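Local coordinates for protein mannan endo-1,6-alpha-mannosidase (Chaetomium thermophilum, PDB 6RY0) that probably cleaves alpha-1,6-mannosidic linkages and is thought to transfer GPI-anchored glycoproteins into the fungal cell wall, at residues G72-W77 / H385-G390; L125-Q130 / W182-T187; G178-Q183 / I197-F202; L290-L295 / K342-P347; D297-G302 / P347-S352. All coordinates share one frame; numbering follows the deposited sequence.

Contact 1: residues G72-W77 / H385-G390; sequences GDYYWW and HTSGAG. With CA (calcium ion), chain C.
The Tyr74 ring meets the 385-390 loop with its hydroxyl end. Ser387 OG lies at the ring edge, in its plane, 2.7 Å from Tyr74 OH. One face is covered by CB of the preceding residue, Asp73, which sits over the ring centre. Ala389 CB approaches obliquely, 3.4 Å from Tyr74 CZ. Several groups grip the phenol oxygen. Ala389 N donates to Tyr74 OH at 2.9 Å in a nearly straight bond (168°). Gly388 N adds a weak bond. Ser387 OG shares a hydrogen bond with Tyr74 OH in which either oxygen could be the donor. A phenylalanine here would keep the ring but is likely to leave Ala389 N and Ser387 OG without this partner. Gly388 is the N-cap of helix 389-401, and its N also donates to Thr386 OG1, closing an ST turn. Both segments enter helices of the (alpha/alpha)6 barrel known for glycosyl hydrolase family 76. A calcium ion joins the loops ahead of them. Asp73 OD1 binds it at 2.3 Å and the backbone His385 O at 2.5 Å; four waters complete six ligands. The other carboxylate oxygen, Asp73 OD2, accepts from Ser387 N at 3.0 Å, met from 49° above the carboxylate plane. With chi1 at -61°, the Asp73 carboxylate reaches both the metal and this N-H. Ser387 O accepts from Arg368 NH2, outside the two segments.

Contact 2: residues L125-Q130 / W182-T187; sequences LGNDDQ and WQIPPT
Trp182 O accepts from Asn127 N at 2.8 Å. Ile184 N gives a second backbone bond, 3.0 Å to Leu125 O. Together they make a single beta bridge between Gly126 and Gln183. Gly126 is the N-cap of helix 127-142. A CB there would clash with Asp128 OD1 and crowd Trp182 O. Trp182 NE1 donates in its ring plane to Asp128 OD2, 3.1 Å away. The carboxylate is turned 59° from the ring and accepts the bond from above its plane. The Gln183 chain bends at chi2, -62°, which folds its NE2 over a face of the indole; its OE1 bonds Asn188. Ile184 CG1 packs 3.5 Å from Asn127 OD1, while Asn127 ND2 donates to Arg181 O and to a water held by Gln183 O. Asp129, next along, binds a second calcium ion in a structure of this protein, though none is bound in this model. The indole N-H and the two backbone bonds tie the first turn of the helix to the loop, and a water bridges Asp129 OD1 and Gln183 NE2.

Contact 3: residues G178-Q183 / I197-F202; sequences GGLRWQ and IANACF
Two hydrogen bonds join the Asn199 amide to the backbone of one residue, Leu180. Leu180 N donates to Asn199 OD1 at 2.8 Å, in the carbonyl plane and on a lone pair. Asn199 ND2 donates back to Leu180 O at 3.0 Å, with the oxygen 20° out of the amide plane. Chi1 of -73° swings the amide off helix 196-213 toward the loop. Asn195 O takes a further bond from Asn199 ND2. An alanine at Asn199 would remove the amide and is likely to leave Leu180 N and Leu180 O without these mates in a buried place. The apolar part centres on Leu180. Leu180 CD1 rests 3.6 Å from Phe202 CB, the two side chains crossing at about a right angle. Ala198 CB packs 4.3 Å from Leu180 CB and also touches the Arg181 backbone. Phe202 itself stacks on Trp163. The contact fixes the loop that leads to strand 193-195 against the helix that follows that strand. Its polar core pairs a side-chain amide with both polar atoms of one residue, which should limit rotation of that amide.

Contact 4: residues L290-L295 / K342-P347; sequences LLTGIL and KDRILP
Arg344 lays its guanidinium beside Leu291, the two side chains passing in opposite directions. Leu291 CG lies over one face of the group, and Leu291 CD2 is 3.7 Å from Arg344 NH1. Thr292 comes instead at the edge. Arg344 NH2 donates to Thr292 OG1 at 2.8 Å, almost straight (173°) and in the guanidinium plane. The turn at chi3, 69°, in an otherwise extended arginine chain brings NH2 to this hydroxyl. Thr292 OG1 is also hydrogen-bonded to Asp288 O, one helical turn back. Leu295 CD1 reaches the guanidinium obliquely, 4.0 Å from Arg344 NH2. Deeper in, Leu291 CD1 packs on Ile345 CG1 at 3.8 Å, crossing at a slant. The arginine reaches across between helix segments whose axes approach to 11.4 Å and run 27° apart. Helix 342-358 kinks at Pro347, which has no N-H for the turn before. Helix 323-337 lies under the apolar side: its Met331 touches Leu291, and its Val334 and Thr335 touch Ile345. Helix 261-278 packs on Leu290 and Ile294.

Contact 5: residues D297-G302 / P347-S352; sequences DFFKDG and PVLRTS
Gly302 lies closest to Val348, with CA atoms 5.3 Å apart. The 297-302 segment leaves helix 281-298, runs through strand 299-300 and turns toward strand 303-304, the two strands pairing antiparallel. The other segment is helical and kinked at its start. Gly302 has a positive phi, 85°, and turns its carbonyl to the helix; a CB there would clash with Thr351 OG1. That hydroxyl stands 2.7 Å from Gly302 O and 3.1 Å from Val348 O. Chi1 of 49° sets Thr351 OG1 back over its own helix, near both oxygens. The Phe299 side chain points toward the helix. Its CZ is 4.0 Å from Leu349 CD2, and Ser352 CB lies at the ring edge, 4.1 Å from Phe299 CE2. Met331 of helix 323-337 touches both Phe299 and Leu349. Ser352 OG bonds His328 NE2 and Val304 N, tying in the second strand. The single proton of the Thr351 hydroxyl stands between two carbonyl oxygens, so it can serve only one of them fully.

Overall arrangement
From the N terminus, contact 1 opens first, at 72-77, and closes last, at 385-390. All the other contacts nest inside its loop. Contact 2 joins the start of helix 127-142 to the loop at 182-187. Contact 3 begins on that same loop, sharing Trp182 and Gln183, and ties it to helix 196-213. Contacts 1 and 2 touch where Trp76 and Trp77 meet Asp129. Contacts 4 and 5 open after contacts 2 and 3 have closed, and they cross each other, since their segments alternate. Contact 4 joins helix 281-298 to helix 342-358, and contact 5 joins the strand and turn after the first helix to the second; they share Pro347. Contacts 2 and 4 lie on opposite sides of the chain's centre.

Contact 1: residues G72-W77 / H385-G390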
# COMPACT_ATOMS: atom_id res chain seq x y z
N GLY A 72 -10.71 -1.23 19.18
CA GLY A 72 -9.39 -0.72 18.90
C GLY A 72 -9.45 0.31 17.81
O GLY A 72 -10.52 0.65 17.31
N ASP A 73 -8.31 0.84 17.43
CA ASP A 73 -8.23 2.05 16.61
C ASP A 73 -8.27 1.81 15.11
O ASP A 73 -8.39 2.78 14.35
CB ASP A 73 -6.90 2.73 16.89
CG ASP A 73 -6.74 3.16 18.34
OD1 ASP A 73 -7.62 3.88 18.80
OD2 ASP A 73 -5.74 2.78 18.98
N TYR A 74 -8.13 0.57 14.66
CA TYR A 74 -7.72 0.30 13.28
C TYR A 74 -8.74 -0.45 12.50
O TYR A 74 -9.44 -1.33 13.02
CB TYR A 74 -6.39 -0.49 13.31
CG TYR A 74 -5.36 0.17 14.19
CD1 TYR A 74 -4.76 1.37 13.84
CD2 TYR A 74 -5.03 -0.37 15.43
CE1 TYR A 74 -3.88 2.02 14.71
CE2 TYR A 74 -4.16 0.26 16.30
CZ TYR A 74 -3.60 1.46 15.94
OH TYR A 74 -2.72 2.15 16.75
N TYR A 75 -8.84 -0.12 11.22
CA TYR A 75 -9.74 -0.80 10.29
C TYR A 75 -9.06 -1.99 9.60
O TYR A 75 -7.82 -2.06 9.53
CB TYR A 75 -10.27 0.22 9.27
CG TYR A 75 -11.22 1.20 9.88
CD1 TYR A 75 -12.56 0.88 10.04
CD2 TYR A 75 -10.79 2.44 10.33
CE1 TYR A 75 -13.46 1.81 10.60
CE2 TYR A 75 -11.68 3.35 10.88
CZ TYR A 75 -13.00 3.02 11.00
OH TYR A 75 -13.90 3.92 11.55
N TRP A 76 -9.88 -2.88 9.06
CA TRP A 76 -9.45 -4.12 8.40
C TRP A 76 -8.34 -3.93 7.39
O TRP A 76 -7.38 -4.70 7.37
CB TRP A 76 -10.70 -4.70 7.73
CG TRP A 76 -10.53 -5.96 6.94
CD1 TRP A 76 -10.34 -7.23 7.42
CD2 TRP A 76 -10.62 -6.08 5.52
NE1 TRP A 76 -10.28 -8.13 6.38
CE2 TRP A 76 -10.49 -7.45 5.21
CE3 TRP A 76 -10.85 -5.18 4.48
CZ2 TRP A 76 -10.55 -7.92 3.92
CZ3 TRP A 76 -10.89 -5.67 3.18
CH2 TRP A 76 -10.76 -7.03 2.92
N TRP A 77 -8.43 -2.91 6.53
CA TRP A 77 -7.43 -2.77 5.50
C TRP A 77 -6.05 -2.55 6.08
O TRP A 77 -5.05 -2.90 5.43
CB TRP A 77 -7.78 -1.60 4.57
CG TRP A 77 -7.45 -0.29 5.13
CD1 TRP A 77 -8.15 0.44 6.05
CD2 TRP A 77 -6.22 0.41 4.89
NE1 TRP A 77 -7.42 1.56 6.40
CE2 TRP A 77 -6.25 1.58 5.68
CE3 TRP A 77 -5.11 0.18 4.07
CZ2 TRP A 77 -5.22 2.53 5.64
CZ3 TRP A 77 -4.10 1.12 4.03
CH2 TRP A 77 -4.17 2.27 4.81
N HIS A 385 -4.92 10.09 18.71
CA HIS A 385 -6.02 9.25 19.17
C HIS A 385 -5.89 7.79 18.77
O HIS A 385 -6.90 7.11 18.62
CB HIS A 385 -7.37 9.80 18.71
CG HIS A 385 -7.49 11.27 18.88
ND1 HIS A 385 -7.67 11.84 20.12
CD2 HIS A 385 -7.34 12.29 18.01
CE1 HIS A 385 -7.68 13.16 20.00
NE2 HIS A 385 -7.49 13.46 18.72
N THR A 386 -4.66 7.30 18.65
CA THR A 386 -4.43 5.87 18.48
C THR A 386 -3.30 5.43 19.38
O THR A 386 -2.53 6.25 19.91
CB THR A 386 -4.10 5.44 17.01
OG1 THR A 386 -2.70 5.55 16.77
CG2 THR A 386 -4.90 6.19 15.99
N SER A 387 -3.15 4.11 19.48
CA SER A 387 -2.06 3.52 20.22
C SER A 387 -0.70 3.65 19.54
O SER A 387 0.30 3.42 20.20
CB SER A 387 -2.35 2.06 20.52
OG SER A 387 -2.48 1.36 19.29
N GLY A 388 -0.68 4.00 18.25
CA GLY A 388 0.57 4.24 17.54
C GLY A 388 1.03 3.17 16.58
O GLY A 388 2.20 3.19 16.18
N ALA A 389 0.15 2.26 16.18
CA ALA A 389 0.58 1.19 15.28
C ALA A 389 0.96 1.69 13.90
O ALA A 389 1.89 1.15 13.29
CB ALA A 389 -0.53 0.14 15.14
N GLY A 390 0.28 2.71 13.39
CA GLY A 390 0.63 3.18 12.06
C GLY A 390 1.97 3.86 12.02
O GLY A 390 2.73 3.69 11.05
CA CA C . -8.82 5.72 19.30
O HOH W 1 -10.54 4.68 18.03
O HOH W 2 -9.62 3.80 20.64
O HOH W 3 -7.68 5.60 21.24
O HOH W 4 -9.31 6.44 17.41

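Contact 2: residues L125-Q130 / W182-T187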
# COMPACT_ATOMS: atom_id res chain seq x y z
N LEU A 125 -15.60 -2.81 2.73
CA LEU A 125 -15.31 -3.24 1.40
C LEU A 125 -15.40 -2.04 0.44
O LEU A 125 -16.28 -1.90 -0.44
CB LEU A 125 -16.19 -4.41 0.98
CG LEU A 125 -15.99 -5.78 1.67
CD1 LEU A 125 -16.87 -6.85 1.02
CD2 LEU A 125 -14.55 -6.25 1.68
N GLY A 126 -14.38 -1.21 0.59
CA GLY A 126 -14.01 -0.37 -0.52
C GLY A 126 -13.12 -1.12 -1.49
O GLY A 126 -12.44 -2.09 -1.14
N ASN A 127 -13.05 -0.58 -2.71
CA ASN A 127 -12.09 -1.09 -3.67
C ASN A 127 -10.65 -0.88 -3.19
O ASN A 127 -9.76 -1.69 -3.48
CB ASN A 127 -12.29 -0.43 -5.03
CG ASN A 127 -13.43 -1.07 -5.78
OD1 ASN A 127 -13.35 -2.24 -6.13
ND2 ASN A 127 -14.47 -0.29 -6.05
N ASP A 128 -10.40 0.21 -2.47
CA ASP A 128 -9.08 0.42 -1.87
C ASP A 128 -8.79 -0.60 -0.76
O ASP A 128 -7.68 -1.12 -0.68
CB ASP A 128 -8.94 1.86 -1.33
CG ASP A 128 -10.06 2.33 -0.39
OD1 ASP A 128 -11.17 1.78 -0.40
OD2 ASP A 128 -9.82 3.26 0.41
N ASP A 129 -9.76 -0.88 0.10
CA ASP A 129 -9.53 -1.83 1.17
C ASP A 129 -9.17 -3.19 0.60
O ASP A 129 -8.18 -3.82 0.99
CB ASP A 129 -10.75 -1.97 2.08
CG ASP A 129 -11.24 -0.67 2.60
OD1 ASP A 129 -12.07 -0.06 1.96
OD2 ASP A 129 -10.78 -0.22 3.63
N GLN A 130 -10.00 -3.66 -0.33
CA GLN A 130 -9.75 -4.93 -1.00
C GLN A 130 -8.42 -4.87 -1.77
O GLN A 130 -7.63 -5.83 -1.74
CB GLN A 130 -10.91 -5.22 -1.97
CG GLN A 130 -10.79 -6.56 -2.64
CD GLN A 130 -11.63 -6.71 -3.89
OE1 GLN A 130 -12.02 -5.71 -4.51
NE2 GLN A 130 -11.88 -7.95 -4.29
N TRP A 182 -15.33 4.42 -5.02
CA TRP A 182 -14.63 4.10 -3.79
C TRP A 182 -15.12 2.79 -3.20
O TRP A 182 -14.32 1.93 -2.83
CB TRP A 182 -14.82 5.26 -2.82
CG TRP A 182 -14.10 5.13 -1.55
CD1 TRP A 182 -13.01 4.35 -1.25
CD2 TRP A 182 -14.38 5.87 -0.39
NE1 TRP A 182 -12.59 4.59 0.04
CE2 TRP A 182 -13.44 5.50 0.60
CE3 TRP A 182 -15.36 6.81 -0.07
CZ2 TRP A 182 -13.46 6.05 1.87
CZ3 TRP A 182 -15.38 7.34 1.17
CH2 TRP A 182 -14.45 6.96 2.14
N GLN A 183 -16.44 2.67 -3.06
CA GLN A 183 -17.07 1.54 -2.40
C GLN A 183 -17.54 0.47 -3.37
O GLN A 183 -17.87 0.76 -4.52
CB GLN A 183 -18.24 2.03 -1.58
CG GLN A 183 -17.83 3.03 -0.48
CD GLN A 183 -16.89 2.39 0.53
OE1 GLN A 183 -17.18 1.34 1.08
NE2 GLN A 183 -15.70 2.97 0.68
N ILE A 184 -17.55 -0.77 -2.87
CA ILE A 184 -18.06 -1.89 -3.63
C ILE A 184 -19.57 -2.03 -3.51
O ILE A 184 -20.27 -2.09 -4.51
CB ILE A 184 -17.26 -3.20 -3.31
CG1 ILE A 184 -15.82 -3.05 -3.79
CG2 ILE A 184 -17.95 -4.41 -3.94
CD1 ILE A 184 -14.87 -4.02 -3.14
N PRO A 185 -20.11 -2.04 -2.29
CA PRO A 185 -21.58 -2.15 -2.17
C PRO A 185 -22.29 -0.83 -2.54
O PRO A 185 -21.93 0.24 -2.01
CB PRO A 185 -21.79 -2.49 -0.67
CG PRO A 185 -20.45 -2.92 -0.16
CD PRO A 185 -19.47 -2.10 -0.96
N PRO A 186 -23.30 -0.88 -3.44
CA PRO A 186 -23.95 0.38 -3.83
C PRO A 186 -24.61 1.13 -2.68
O PRO A 186 -24.81 2.33 -2.79
CB PRO A 186 -25.00 -0.07 -4.86
CG PRO A 186 -24.36 -1.21 -5.51
CD PRO A 186 -23.71 -1.97 -4.34
N THR A 187 -24.93 0.42 -1.60
CA THR A 187 -25.52 1.06 -0.43
C THR A 187 -24.50 1.55 0.61
O THR A 187 -24.89 2.14 1.61
CB THR A 187 -26.53 0.10 0.25
OG1 THR A 187 -25.88 -1.14 0.55
CG2 THR A 187 -27.71 -0.18 -0.67
O HOH W 5 -17.35 -0.54 -6.96
O HOH W 6 -12.88 2.34 1.80

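Contact 3: residues G178-Q183 / I197-F202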
# COMPACT_ATOMS: atom_id res chain seq x y z
N GLY A 178 -16.24 6.53 -16.73
CA GLY A 178 -15.55 5.37 -16.20
C GLY A 178 -14.95 5.63 -14.86
O GLY A 178 -15.38 6.52 -14.14
N GLY A 179 -13.99 4.79 -14.48
CA GLY A 179 -13.37 4.81 -13.16
C GLY A 179 -14.12 3.98 -12.15
O GLY A 179 -15.34 3.83 -12.22
N LEU A 180 -13.39 3.44 -11.20
CA LEU A 180 -13.97 2.79 -10.04
C LEU A 180 -14.51 3.81 -9.06
O LEU A 180 -13.92 4.85 -8.80
CB LEU A 180 -12.93 1.96 -9.30
CG LEU A 180 -12.40 0.71 -9.98
CD1 LEU A 180 -11.26 0.12 -9.18
CD2 LEU A 180 -13.49 -0.30 -10.15
N ARG A 181 -15.64 3.44 -8.46
CA ARG A 181 -16.15 4.05 -7.25
C ARG A 181 -15.32 3.61 -6.05
O ARG A 181 -14.72 2.53 -6.05
CB ARG A 181 -17.63 3.70 -7.05
CG ARG A 181 -18.51 4.20 -8.19
CD ARG A 181 -19.87 3.54 -8.15
NE ARG A 181 -20.74 3.98 -9.25
CZ ARG A 181 -21.62 4.97 -9.16
NH1 ARG A 181 -21.71 5.68 -8.04
NH2 ARG A 181 -22.42 5.24 -10.18
N TRP A 182 -15.33 4.42 -5.02
CA TRP A 182 -14.63 4.10 -3.79
C TRP A 182 -15.12 2.79 -3.20
O TRP A 182 -14.32 1.93 -2.83
CB TRP A 182 -14.82 5.26 -2.82
CG TRP A 182 -14.10 5.13 -1.55
CD1 TRP A 182 -13.01 4.35 -1.25
CD2 TRP A 182 -14.38 5.87 -0.39
NE1 TRP A 182 -12.59 4.59 0.04
CE2 TRP A 182 -13.44 5.50 0.60
CE3 TRP A 182 -15.36 6.81 -0.07
CZ2 TRP A 182 -13.46 6.05 1.87
CZ3 TRP A 182 -15.38 7.34 1.17
CH2 TRP A 182 -14.45 6.96 2.14
N GLN A 183 -16.44 2.67 -3.06
CA GLN A 183 -17.07 1.54 -2.40
C GLN A 183 -17.54 0.47 -3.37
O GLN A 183 -17.87 0.76 -4.52
CB GLN A 183 -18.24 2.03 -1.58
CG GLN A 183 -17.83 3.03 -0.48
CD GLN A 183 -16.89 2.39 0.53
OE1 GLN A 183 -17.18 1.34 1.08
NE2 GLN A 183 -15.70 2.97 0.68
N ILE A 197 -7.57 6.69 -4.90
CA ILE A 197 -6.93 5.52 -4.31
C ILE A 197 -7.54 4.21 -4.84
O ILE A 197 -6.81 3.25 -5.09
CB ILE A 197 -6.88 5.58 -2.78
CG1 ILE A 197 -6.03 4.43 -2.22
CG2 ILE A 197 -8.28 5.61 -2.14
CD1 ILE A 197 -4.64 4.48 -2.60
N ALA A 198 -8.86 4.13 -5.00
CA ALA A 198 -9.45 2.90 -5.53
C ALA A 198 -8.87 2.58 -6.90
O ALA A 198 -8.51 1.44 -7.22
CB ALA A 198 -10.98 3.07 -5.65
N ASN A 199 -8.81 3.61 -7.73
CA ASN A 199 -8.32 3.46 -9.09
C ASN A 199 -6.82 3.18 -9.12
O ASN A 199 -6.35 2.40 -9.94
CB ASN A 199 -8.74 4.70 -9.89
CG ASN A 199 -10.20 4.65 -10.18
OD1 ASN A 199 -10.62 3.89 -11.08
ND2 ASN A 199 -11.02 5.36 -9.41
N ALA A 200 -6.06 3.82 -8.22
CA ALA A 200 -4.63 3.60 -8.12
C ALA A 200 -4.31 2.16 -7.71
O ALA A 200 -3.37 1.59 -8.21
CB ALA A 200 -4.02 4.60 -7.15
N CYS A 201 -5.09 1.61 -6.78
CA CYS A 201 -4.87 0.22 -6.38
C CYS A 201 -5.10 -0.71 -7.58
O CYS A 201 -4.32 -1.64 -7.82
CB CYS A 201 -5.80 -0.18 -5.23
SG CYS A 201 -5.43 0.58 -3.63
N PHE A 202 -6.19 -0.49 -8.30
CA PHE A 202 -6.49 -1.34 -9.46
C PHE A 202 -5.44 -1.20 -10.55
O PHE A 202 -5.00 -2.18 -11.15
CB PHE A 202 -7.92 -1.02 -9.92
CG PHE A 202 -8.38 -1.79 -11.13
CD1 PHE A 202 -8.35 -3.17 -11.17
CD2 PHE A 202 -8.88 -1.14 -12.22
CE1 PHE A 202 -8.82 -3.88 -12.26
CE2 PHE A 202 -9.35 -1.85 -13.32
CZ PHE A 202 -9.30 -3.20 -13.36

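Contact 4: residues L290-L295 / K342-P347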
# COMPACT_ATOMS: atom_id res chain seq x y z
N LEU A 290 5.60 12.11 -12.28
CA LEU A 290 5.06 11.80 -10.98
C LEU A 290 6.13 11.97 -9.90
O LEU A 290 5.86 12.50 -8.82
CB LEU A 290 4.50 10.38 -10.93
CG LEU A 290 3.18 10.21 -11.68
CD1 LEU A 290 2.92 8.74 -11.97
CD2 LEU A 290 2.00 10.83 -10.91
N LEU A 291 7.34 11.51 -10.18
CA LEU A 291 8.44 11.61 -9.22
C LEU A 291 8.79 13.06 -8.94
O LEU A 291 8.99 13.46 -7.78
CB LEU A 291 9.64 10.84 -9.75
CG LEU A 291 10.89 10.85 -8.86
CD1 LEU A 291 10.59 10.42 -7.42
CD2 LEU A 291 11.97 9.99 -9.48
N THR A 292 8.88 13.88 -9.98
CA THR A 292 9.14 15.30 -9.78
C THR A 292 8.11 15.90 -8.83
O THR A 292 8.44 16.63 -7.90
CB THR A 292 9.16 16.04 -11.11
OG1 THR A 292 10.25 15.53 -11.88
CG2 THR A 292 9.29 17.54 -10.97
N GLY A 293 6.84 15.59 -9.07
CA GLY A 293 5.79 16.10 -8.22
C GLY A 293 5.93 15.64 -6.77
O GLY A 293 5.74 16.45 -5.85
N ILE A 294 6.22 14.37 -6.57
CA ILE A 294 6.34 13.84 -5.21
C ILE A 294 7.47 14.51 -4.45
O ILE A 294 7.32 14.88 -3.27
CB ILE A 294 6.53 12.33 -5.27
CG1 ILE A 294 5.24 11.64 -5.67
CG2 ILE A 294 7.08 11.77 -3.97
CD1 ILE A 294 5.42 10.22 -6.20
N LEU A 295 8.61 14.64 -5.10
CA LEU A 295 9.76 15.25 -4.45
C LEU A 295 9.47 16.71 -4.10
O LEU A 295 9.89 17.19 -3.06
CB LEU A 295 11.01 15.13 -5.32
CG LEU A 295 11.50 13.71 -5.51
CD1 LEU A 295 12.55 13.65 -6.59
CD2 LEU A 295 12.00 13.07 -4.23
N LYS A 342 17.15 5.98 -9.45
CA LYS A 342 17.78 5.62 -8.19
C LYS A 342 18.39 6.83 -7.47
O LYS A 342 18.19 7.01 -6.27
CB LYS A 342 18.80 4.51 -8.44
CG LYS A 342 19.49 4.03 -7.21
CD LYS A 342 20.55 2.97 -7.53
CE LYS A 342 21.69 2.94 -6.50
NZ LYS A 342 22.51 4.21 -6.53
N ASP A 343 19.14 7.65 -8.19
CA ASP A 343 19.83 8.75 -7.53
C ASP A 343 18.91 9.91 -7.15
O ASP A 343 19.28 10.72 -6.32
CB ASP A 343 20.98 9.26 -8.40
CG ASP A 343 22.11 8.24 -8.57
OD1 ASP A 343 22.21 7.29 -7.76
OD2 ASP A 343 22.92 8.42 -9.49
N ARG A 344 17.71 9.97 -7.72
CA ARG A 344 16.72 10.93 -7.30
C ARG A 344 16.01 10.48 -6.01
O ARG A 344 15.52 11.31 -5.27
CB ARG A 344 15.66 11.17 -8.37
CG ARG A 344 16.22 11.74 -9.67
CD ARG A 344 15.10 12.00 -10.67
NE ARG A 344 14.27 13.10 -10.24
CZ ARG A 344 13.14 13.47 -10.86
NH1 ARG A 344 12.63 12.75 -11.84
NH2 ARG A 344 12.52 14.57 -10.47
N ILE A 345 15.92 9.19 -5.79
CA ILE A 345 15.08 8.64 -4.75
C ILE A 345 15.89 8.23 -3.51
O ILE A 345 15.54 8.60 -2.39
CB ILE A 345 14.25 7.44 -5.27
CG1 ILE A 345 13.19 7.97 -6.26
CG2 ILE A 345 13.61 6.67 -4.10
CD1 ILE A 345 12.39 6.85 -6.93
N LEU A 346 16.93 7.40 -3.67
CA LEU A 346 17.57 6.82 -2.49
C LEU A 346 18.11 7.85 -1.51
O LEU A 346 17.94 7.68 -0.31
CB LEU A 346 18.62 5.78 -2.85
CG LEU A 346 18.07 4.55 -3.57
CD1 LEU A 346 19.18 3.52 -3.74
CD2 LEU A 346 16.90 3.89 -2.87
N PRO A 347 18.75 8.95 -1.97
CA PRO A 347 19.27 9.91 -0.98
C PRO A 347 18.18 10.58 -0.16
O PRO A 347 18.39 10.92 1.01
CB PRO A 347 20.04 10.91 -1.85
CG PRO A 347 20.40 10.13 -3.06
CD PRO A 347 19.22 9.25 -3.32

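Contact 5: residues D297-G302 / P347-S352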
# COMPACT_ATOMS: atom_id res chain seq x y z
N ASP A 297 6.39 18.04 -3.58
CA ASP A 297 5.24 18.22 -2.71
C ASP A 297 5.37 17.58 -1.34
O ASP A 297 4.89 18.15 -0.35
CB ASP A 297 3.98 17.68 -3.40
CG ASP A 297 3.59 18.45 -4.65
OD1 ASP A 297 3.97 19.65 -4.74
OD2 ASP A 297 2.89 17.87 -5.51
N PHE A 298 5.95 16.38 -1.28
CA PHE A 298 5.90 15.60 -0.04
C PHE A 298 7.19 15.55 0.72
O PHE A 298 7.19 15.13 1.87
CB PHE A 298 5.42 14.16 -0.31
CG PHE A 298 4.00 14.13 -0.78
CD1 PHE A 298 2.98 14.39 0.10
CD2 PHE A 298 3.70 13.88 -2.10
CE1 PHE A 298 1.66 14.39 -0.33
CE2 PHE A 298 2.41 13.89 -2.54
CZ PHE A 298 1.39 14.16 -1.65
N PHE A 299 8.31 15.96 0.14
CA PHE A 299 9.58 15.92 0.85
C PHE A 299 9.96 17.33 1.21
O PHE A 299 10.08 18.22 0.37
CB PHE A 299 10.64 15.20 0.01
CG PHE A 299 10.42 13.72 -0.00
CD1 PHE A 299 9.53 13.13 -0.88
CD2 PHE A 299 11.06 12.89 0.91
CE1 PHE A 299 9.31 11.75 -0.88
CE2 PHE A 299 10.84 11.53 0.92
CZ PHE A 299 9.97 10.96 0.05
N LYS A 300 10.12 17.56 2.51
CA LYS A 300 10.43 18.87 3.07
C LYS A 300 11.77 18.77 3.75
O LYS A 300 11.94 18.04 4.72
CB LYS A 300 9.34 19.25 4.05
CG LYS A 300 8.07 19.49 3.25
CD LYS A 300 6.96 20.18 3.94
CE LYS A 300 5.73 20.24 3.11
NZ LYS A 300 5.91 21.14 1.93
N ASP A 301 12.75 19.48 3.20
CA ASP A 301 14.12 19.33 3.67
C ASP A 301 14.51 17.86 3.79
O ASP A 301 15.12 17.45 4.78
CB ASP A 301 14.33 20.06 5.02
CG ASP A 301 13.80 21.55 5.02
OD1 ASP A 301 14.02 22.27 4.03
OD2 ASP A 301 13.20 22.04 6.02
N GLY A 302 14.11 17.05 2.80
CA GLY A 302 14.53 15.68 2.76
C GLY A 302 13.68 14.71 3.58
O GLY A 302 14.08 13.56 3.69
N PRO A 347 18.75 8.95 -1.97
CA PRO A 347 19.27 9.91 -0.98
C PRO A 347 18.18 10.58 -0.16
O PRO A 347 18.39 10.92 1.01
CB PRO A 347 20.04 10.91 -1.85
CG PRO A 347 20.40 10.13 -3.06
CD PRO A 347 19.22 9.25 -3.32
N VAL A 348 17.00 10.80 -0.76
CA VAL A 348 15.90 11.44 -0.08
C VAL A 348 15.21 10.45 0.89
O VAL A 348 14.83 10.81 2.00
CB VAL A 348 14.95 11.98 -1.18
CG1 VAL A 348 13.77 12.65 -0.58
CG2 VAL A 348 15.72 12.93 -2.14
N LEU A 349 15.08 9.19 0.48
CA LEU A 349 14.58 8.20 1.43
C LEU A 349 15.54 8.09 2.62
O LEU A 349 15.10 7.87 3.75
CB LEU A 349 14.33 6.85 0.79
CG LEU A 349 13.29 6.84 -0.32
CD1 LEU A 349 13.06 5.41 -0.78
CD2 LEU A 349 11.98 7.51 0.10
N ARG A 350 16.83 8.21 2.37
CA ARG A 350 17.77 8.14 3.48
C ARG A 350 17.57 9.29 4.47
O ARG A 350 17.53 9.05 5.69
CB ARG A 350 19.21 8.13 2.95
CG ARG A 350 20.28 8.32 3.97
CD ARG A 350 20.42 7.10 4.83
NE ARG A 350 21.22 7.42 6.00
CZ ARG A 350 21.71 6.52 6.82
NH1 ARG A 350 21.53 5.22 6.54
NH2 ARG A 350 22.34 6.91 7.91
N THR A 351 17.49 10.54 4.00
CA THR A 351 17.28 11.62 4.94
C THR A 351 15.93 11.50 5.65
O THR A 351 15.79 11.86 6.82
CB THR A 351 17.45 13.01 4.29
OG1 THR A 351 16.68 13.07 3.08
CG2 THR A 351 18.91 13.25 3.95
N SER A 352 14.92 10.98 4.96
CA SER A 352 13.61 10.84 5.56
C SER A 352 13.66 9.76 6.65
O SER A 352 13.10 9.97 7.74
CB SER A 352 12.59 10.53 4.46
OG SER A 352 11.28 10.48 4.95